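Local coordinates for SusD-like carbohydrate binding protein BF1063 (Bacteroides fragilis NCTC 9343, PDB 3I4G), which probably binds carbohydrate at the outer membrane, as SusD-like proteins do in glycan uptake, at residues Asn230-Pro242 with Asn379-Leu391. Sequence-based numbering, arbitrary orientation.
Sequences NAINANYQELFYP and NGLTPVIRYAEVL. With EDO (1,2-ethanediol), chain C.
Y387, in the first turn of helix 387-400, takes CB of N230 over one ring face, 3.8 Å from the ring centroid and 20° off its normal, a CH-pi contact; A231 N approaches obliquely and I232 N lies at the ring edge, while L391 CG from the same helix packs on the opposite face. With CG anti to the backbone N (chi1 -167°), the ring is put against N230. Beside it the tip of I232 reaches the helix: its CD1 is 3.9 Å from A388 CB, and its CG1 is 3.8 Å from L391 CD1. R386, the N-cap residue, bends at chi3, which turns the guanidinium so that F240 CZ lies over its face, 3.6 Å from R386 NE; the two planes stand 89° apart. L239 CD1 also touches R386, 3.6 Å from NH1, and salt bridges to E250, E447 and E451 hold the buried charge. Farther along, P242 rests on N379 and G380, and a water that accepts from L381 N lies within hydrogen-bonding distance of F240 O. The whole is a long loop after helix 214-227 draped over a strand-to-helix junction of the largely helical SusD-like fold, with a classic beta bulge at V384-I385 just before the helix.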
loop_
_atom_site.group_PDB
_atom_site.type_symbol
_atom_site.label_atom_id
_atom_site.label_comp_id
_atom_site.label_asym_id
_atom_site.label_seq_id
_atom_site.Cartn_x
_atom_site.Cartn_y
_atom_site.Cartn_z
ATOM N N ASN A 230 -9.158 -18.746 3.738
ATOM C CA ASN A 230 -9.456 -17.333 3.733
ATOM C C ASN A 230 -10.830 -17.020 3.156
ATOM O O ASN A 230 -11.407 -17.775 2.386
ATOM C CB ASN A 230 -8.350 -16.636 2.960
ATOM C CG ASN A 230 -6.998 -16.827 3.612
ATOM O OD1 ASN A 230 -6.146 -17.582 3.115
ATOM N ND2 ASN A 230 -6.807 -16.193 4.752
ATOM N N ALA A 231 -11.332 -15.861 3.564
ATOM C CA ALA A 231 -12.671 -15.436 3.173
ATOM C C ALA A 231 -12.790 -13.956 3.339
ATOM O O ALA A 231 -12.094 -13.361 4.129
ATOM C CB ALA A 231 -13.719 -16.120 4.051
ATOM N N ILE A 232 -13.721 -13.381 2.595
ATOM C CA ILE A 232 -14.051 -11.956 2.692
ATOM C C ILE A 232 -14.768 -11.665 3.999
ATOM O O ILE A 232 -15.771 -12.307 4.329
ATOM C CB ILE A 232 -14.891 -11.544 1.468
ATOM C CG1 ILE A 232 -14.053 -11.641 0.194
ATOM C CG2 ILE A 232 -15.458 -10.128 1.636
ATOM C CD1 ILE A 232 -12.791 -10.730 0.145
ATOM N N ASN A 233 -14.260 -10.707 4.773
ATOM C CA ASN A 233 -14.841 -10.320 6.037
ATOM C C ASN A 233 -16.119 -9.495 5.848
ATOM O O ASN A 233 -16.161 -8.643 4.978
ATOM C CB ASN A 233 -13.852 -9.477 6.826
ATOM C CG ASN A 233 -14.195 -9.359 8.271
ATOM O OD1 ASN A 233 -14.399 -10.358 8.964
ATOM N ND2 ASN A 233 -14.156 -8.124 8.786
ATOM N N ALA A 234 -17.141 -9.678 6.684
ATOM C CA ALA A 234 -18.375 -8.903 6.486
ATOM C C ALA A 234 -18.147 -7.400 6.586
ATOM O O ALA A 234 -18.719 -6.625 5.823
ATOM C CB ALA A 234 -19.441 -9.336 7.488
ATOM N N ASN A 235 -17.292 -7.005 7.528
ATOM C CA ASN A 235 -17.035 -5.604 7.797
ATOM C C ASN A 235 -15.733 -5.082 7.179
ATOM O O ASN A 235 -14.656 -5.570 7.505
ATOM C CB ASN A 235 -17.061 -5.343 9.311
ATOM C CG ASN A 235 -17.160 -3.864 9.613
ATOM O OD1 ASN A 235 -16.212 -3.109 9.505
ATOM N ND2 ASN A 235 -18.374 -3.422 9.938
ATOM N N TYR A 236 -15.851 -4.093 6.306
ATOM C CA TYR A 236 -14.706 -3.511 5.607
ATOM C C TYR A 236 -13.838 -2.691 6.549
ATOM O O TYR A 236 -12.630 -2.878 6.582
ATOM C CB TYR A 236 -15.202 -2.617 4.474
ATOM C CG TYR A 236 -14.171 -1.991 3.554
ATOM C CD1 TYR A 236 -13.722 -2.654 2.453
ATOM C CD2 TYR A 236 -13.755 -0.679 3.750
ATOM C CE1 TYR A 236 -12.847 -2.070 1.568
ATOM C CE2 TYR A 236 -12.884 -0.057 2.883
ATOM C CZ TYR A 236 -12.425 -0.766 1.789
ATOM O OH TYR A 236 -11.551 -0.152 0.906
ATOM N N GLN A 237 -14.446 -1.780 7.300
ATOM C CA GLN A 237 -13.677 -0.889 8.193
ATOM C C GLN A 237 -12.807 -1.638 9.185
ATOM O O GLN A 237 -11.667 -1.240 9.466
ATOM C CB GLN A 237 -14.601 0.059 8.958
ATOM C CG GLN A 237 -15.321 1.064 8.094
ATOM C CD GLN A 237 -16.128 2.005 8.920
ATOM O OE1 GLN A 237 -17.251 1.664 9.338
ATOM N NE2 GLN A 237 -15.627 3.219 9.113
ATOM N N GLU A 238 -13.344 -2.736 9.704
ATOM C CA GLU A 238 -12.687 -3.510 10.747
ATOM C C GLU A 238 -11.477 -4.268 10.278
ATOM O O GLU A 238 -10.687 -4.709 11.106
ATOM C CB GLU A 238 -13.715 -4.462 11.438
ATOM C CG GLU A 238 -14.616 -3.658 12.386
ATOM C CD GLU A 238 -15.735 -4.458 13.013
ATOM O OE1 GLU A 238 -15.861 -5.650 12.744
ATOM O OE2 GLU A 238 -16.500 -3.852 13.814
ATOM N N LEU A 239 -11.280 -4.379 8.976
ATOM C CA LEU A 239 -10.031 -4.925 8.441
ATOM C C LEU A 239 -8.824 -4.103 8.824
ATOM O O LEU A 239 -7.721 -4.640 8.837
ATOM C CB LEU A 239 -10.086 -4.965 6.916
ATOM C CG LEU A 239 -11.108 -5.906 6.293
ATOM C CD1 LEU A 239 -11.208 -5.614 4.794
ATOM C CD2 LEU A 239 -10.755 -7.370 6.589
ATOM N N PHE A 240 -9.037 -2.832 9.153
ATOM C CA PHE A 240 -7.944 -1.879 9.317
ATOM C C PHE A 240 -7.821 -1.366 10.708
ATOM O O PHE A 240 -7.129 -0.361 10.935
ATOM C CB PHE A 240 -8.141 -0.731 8.312
ATOM C CG PHE A 240 -8.458 -1.231 6.915
ATOM C CD1 PHE A 240 -7.466 -1.709 6.098
ATOM C CD2 PHE A 240 -9.741 -1.208 6.429
ATOM C CE1 PHE A 240 -7.736 -2.189 4.859
ATOM C CE2 PHE A 240 -10.031 -1.671 5.143
ATOM C CZ PHE A 240 -9.019 -2.173 4.358
ATOM N N TYR A 241 -8.446 -2.047 11.672
ATOM C CA TYR A 241 -8.467 -1.610 13.070
ATOM C C TYR A 241 -7.684 -2.571 13.954
ATOM O O TYR A 241 -7.712 -3.777 13.705
ATOM C CB TYR A 241 -9.888 -1.537 13.609
ATOM C CG TYR A 241 -10.842 -0.565 13.000
ATOM C CD1 TYR A 241 -10.449 0.534 12.243
ATOM C CD2 TYR A 241 -12.186 -0.717 13.270
ATOM C CE1 TYR A 241 -11.394 1.436 11.735
ATOM C CE2 TYR A 241 -13.112 0.158 12.808
ATOM C CZ TYR A 241 -12.706 1.241 12.050
ATOM O OH TYR A 241 -13.677 2.129 11.600
ATOM N N PRO A 242 -7.004 -2.070 14.976
ATOM C CA PRO A 242 -6.260 -2.976 15.837
ATOM C C PRO A 242 -7.120 -4.014 16.589
ATOM O O PRO A 242 -6.669 -5.158 16.765
ATOM C CB PRO A 242 -5.538 -2.022 16.815
ATOM C CG PRO A 242 -6.086 -0.721 16.656
ATOM C CD PRO A 242 -6.751 -0.665 15.309
ATOM N N ASN A 379 -1.694 1.642 19.184
ATOM C CA ASN A 379 -2.002 0.366 18.615
ATOM C C ASN A 379 -2.416 0.591 17.173
ATOM O O ASN A 379 -3.002 1.617 16.832
ATOM C CB ASN A 379 -3.167 -0.287 19.356
ATOM C CG ASN A 379 -2.825 -0.703 20.740
ATOM O OD1 ASN A 379 -1.746 -1.214 21.024
ATOM N ND2 ASN A 379 -3.800 -0.549 21.624
ATOM N N GLY A 380 -2.150 -0.352 16.304
ATOM C CA GLY A 380 -2.539 -0.239 14.901
ATOM C C GLY A 380 -2.443 -1.551 14.192
ATOM O O GLY A 380 -1.764 -2.474 14.646
ATOM N N LEU A 381 -3.115 -1.665 13.051
ATOM C CA LEU A 381 -3.054 -2.870 12.237
ATOM C C LEU A 381 -3.168 -2.451 10.783
ATOM O O LEU A 381 -4.218 -1.912 10.365
ATOM C CB LEU A 381 -4.149 -3.829 12.665
ATOM C CG LEU A 381 -4.207 -5.248 12.118
ATOM C CD1 LEU A 381 -4.512 -5.269 10.612
ATOM C CD2 LEU A 381 -2.912 -5.970 12.416
ATOM N N THR A 382 -2.106 -2.686 10.014
ATOM C CA THR A 382 -2.083 -2.294 8.596
ATOM C C THR A 382 -1.872 -3.523 7.727
ATOM O O THR A 382 -0.745 -4.068 7.651
ATOM C CB THR A 382 -1.020 -1.236 8.322
ATOM O OG1 THR A 382 0.269 -1.778 8.605
ATOM C CG2 THR A 382 -1.257 -0.013 9.194
ATOM N N PRO A 383 -2.934 -4.006 7.066
ATOM C CA PRO A 383 -2.758 -5.141 6.169
ATOM C C PRO A 383 -1.813 -4.881 5.005
ATOM O O PRO A 383 -1.773 -3.760 4.466
ATOM C CB PRO A 383 -4.174 -5.370 5.637
ATOM C CG PRO A 383 -5.057 -4.848 6.752
ATOM C CD PRO A 383 -4.362 -3.630 7.183
ATOM N N VAL A 384 -1.068 -5.931 4.646
ATOM C CA VAL A 384 -0.169 -5.934 3.506
ATOM C C VAL A 384 -0.783 -6.758 2.379
ATOM O O VAL A 384 -0.751 -6.368 1.212
ATOM C CB VAL A 384 1.207 -6.467 3.925
ATOM C CG1 VAL A 384 2.117 -6.508 2.727
ATOM C CG2 VAL A 384 1.827 -5.574 5.002
ATOM N N ILE A 385 -1.347 -7.919 2.700
ATOM C CA ILE A 385 -2.042 -8.771 1.747
ATOM C C ILE A 385 -3.405 -9.124 2.316
ATOM O O ILE A 385 -3.512 -9.742 3.379
ATOM C CB ILE A 385 -1.299 -10.095 1.457
ATOM C CG1 ILE A 385 0.119 -9.861 0.909
ATOM C CG2 ILE A 385 -2.113 -10.999 0.506
ATOM C CD1 ILE A 385 0.225 -9.183 -0.471
ATOM N N ARG A 386 -4.442 -8.717 1.602
ATOM C CA ARG A 386 -5.833 -9.050 1.916
ATOM C C ARG A 386 -6.376 -10.031 0.887
ATOM O O ARG A 386 -6.059 -9.979 -0.308
ATOM C CB ARG A 386 -6.717 -7.788 1.960
ATOM C CG ARG A 386 -6.298 -6.804 2.985
ATOM C CD ARG A 386 -7.345 -5.766 3.340
ATOM N NE ARG A 386 -7.699 -4.771 2.327
ATOM C CZ ARG A 386 -8.827 -4.750 1.604
ATOM N NH1 ARG A 386 -9.692 -5.774 1.562
ATOM N NH2 ARG A 386 -9.071 -3.695 0.849
ATOM N N TYR A 387 -7.278 -10.892 1.362
ATOM C CA TYR A 387 -7.911 -11.853 0.436
ATOM C C TYR A 387 -8.660 -11.134 -0.702
ATOM O O TYR A 387 -8.752 -11.649 -1.791
ATOM C CB TYR A 387 -8.835 -12.805 1.187
ATOM C CG TYR A 387 -9.314 -14.030 0.420
ATOM C CD1 TYR A 387 -8.416 -14.895 -0.158
ATOM C CD2 TYR A 387 -10.671 -14.320 0.327
ATOM C CE1 TYR A 387 -8.853 -16.030 -0.805
ATOM C CE2 TYR A 387 -11.107 -15.444 -0.322
ATOM C CZ TYR A 387 -10.199 -16.282 -0.875
ATOM O OH TYR A 387 -10.629 -17.452 -1.504
ATOM N N ALA A 388 -9.209 -9.932 -0.469
ATOM C CA ALA A 388 -9.834 -9.240 -1.583
ATOM C C ALA A 388 -8.855 -8.975 -2.715
ATOM O O ALA A 388 -9.231 -9.042 -3.886
ATOM C CB ALA A 388 -10.400 -7.932 -1.139
ATOM N N GLU A 389 -7.592 -8.674 -2.402
ATOM C CA GLU A 389 -6.604 -8.475 -3.461
ATOM C C GLU A 389 -6.337 -9.804 -4.170
ATOM O O GLU A 389 -6.138 -9.844 -5.387
ATOM C CB GLU A 389 -5.294 -7.916 -2.910
ATOM C CG GLU A 389 -4.282 -7.723 -4.051
ATOM C CD GLU A 389 -2.879 -7.350 -3.627
ATOM O OE1 GLU A 389 -2.684 -6.906 -2.481
ATOM O OE2 GLU A 389 -1.952 -7.506 -4.471
ATOM N N VAL A 390 -6.281 -10.905 -3.429
ATOM C CA VAL A 390 -6.093 -12.216 -4.037
ATOM C C VAL A 390 -7.190 -12.533 -5.046
ATOM O O VAL A 390 -6.896 -13.004 -6.151
ATOM C CB VAL A 390 -6.033 -13.316 -2.935
ATOM C CG1 VAL A 390 -6.041 -14.721 -3.520
ATOM C CG2 VAL A 390 -4.798 -13.101 -2.036
ATOM N N LEU A 391 -8.443 -12.285 -4.668
ATOM C CA LEU A 391 -9.565 -12.558 -5.568
ATOM C C LEU A 391 -9.518 -11.677 -6.798
ATOM O O LEU A 391 -9.690 -12.156 -7.927
ATOM C CB LEU A 391 -10.899 -12.364 -4.843
ATOM C CG LEU A 391 -11.193 -13.285 -3.680
ATOM C CD1 LEU A 391 -12.564 -12.966 -3.056
ATOM C CD2 LEU A 391 -11.145 -14.758 -4.113
HETATM C C1 EDO C . -4.821 3.965 15.734
HETATM O O1 EDO C . -3.703 3.406 15.007
HETATM C C2 EDO C . -5.975 3.003 15.485
HETATM O O2 EDO C . -7.187 3.708 15.657
HETATM O O HOH W 1 -9.368 -19.372 0.836
HETATM O O HOH W 2 -4.818 0.627 12.111
#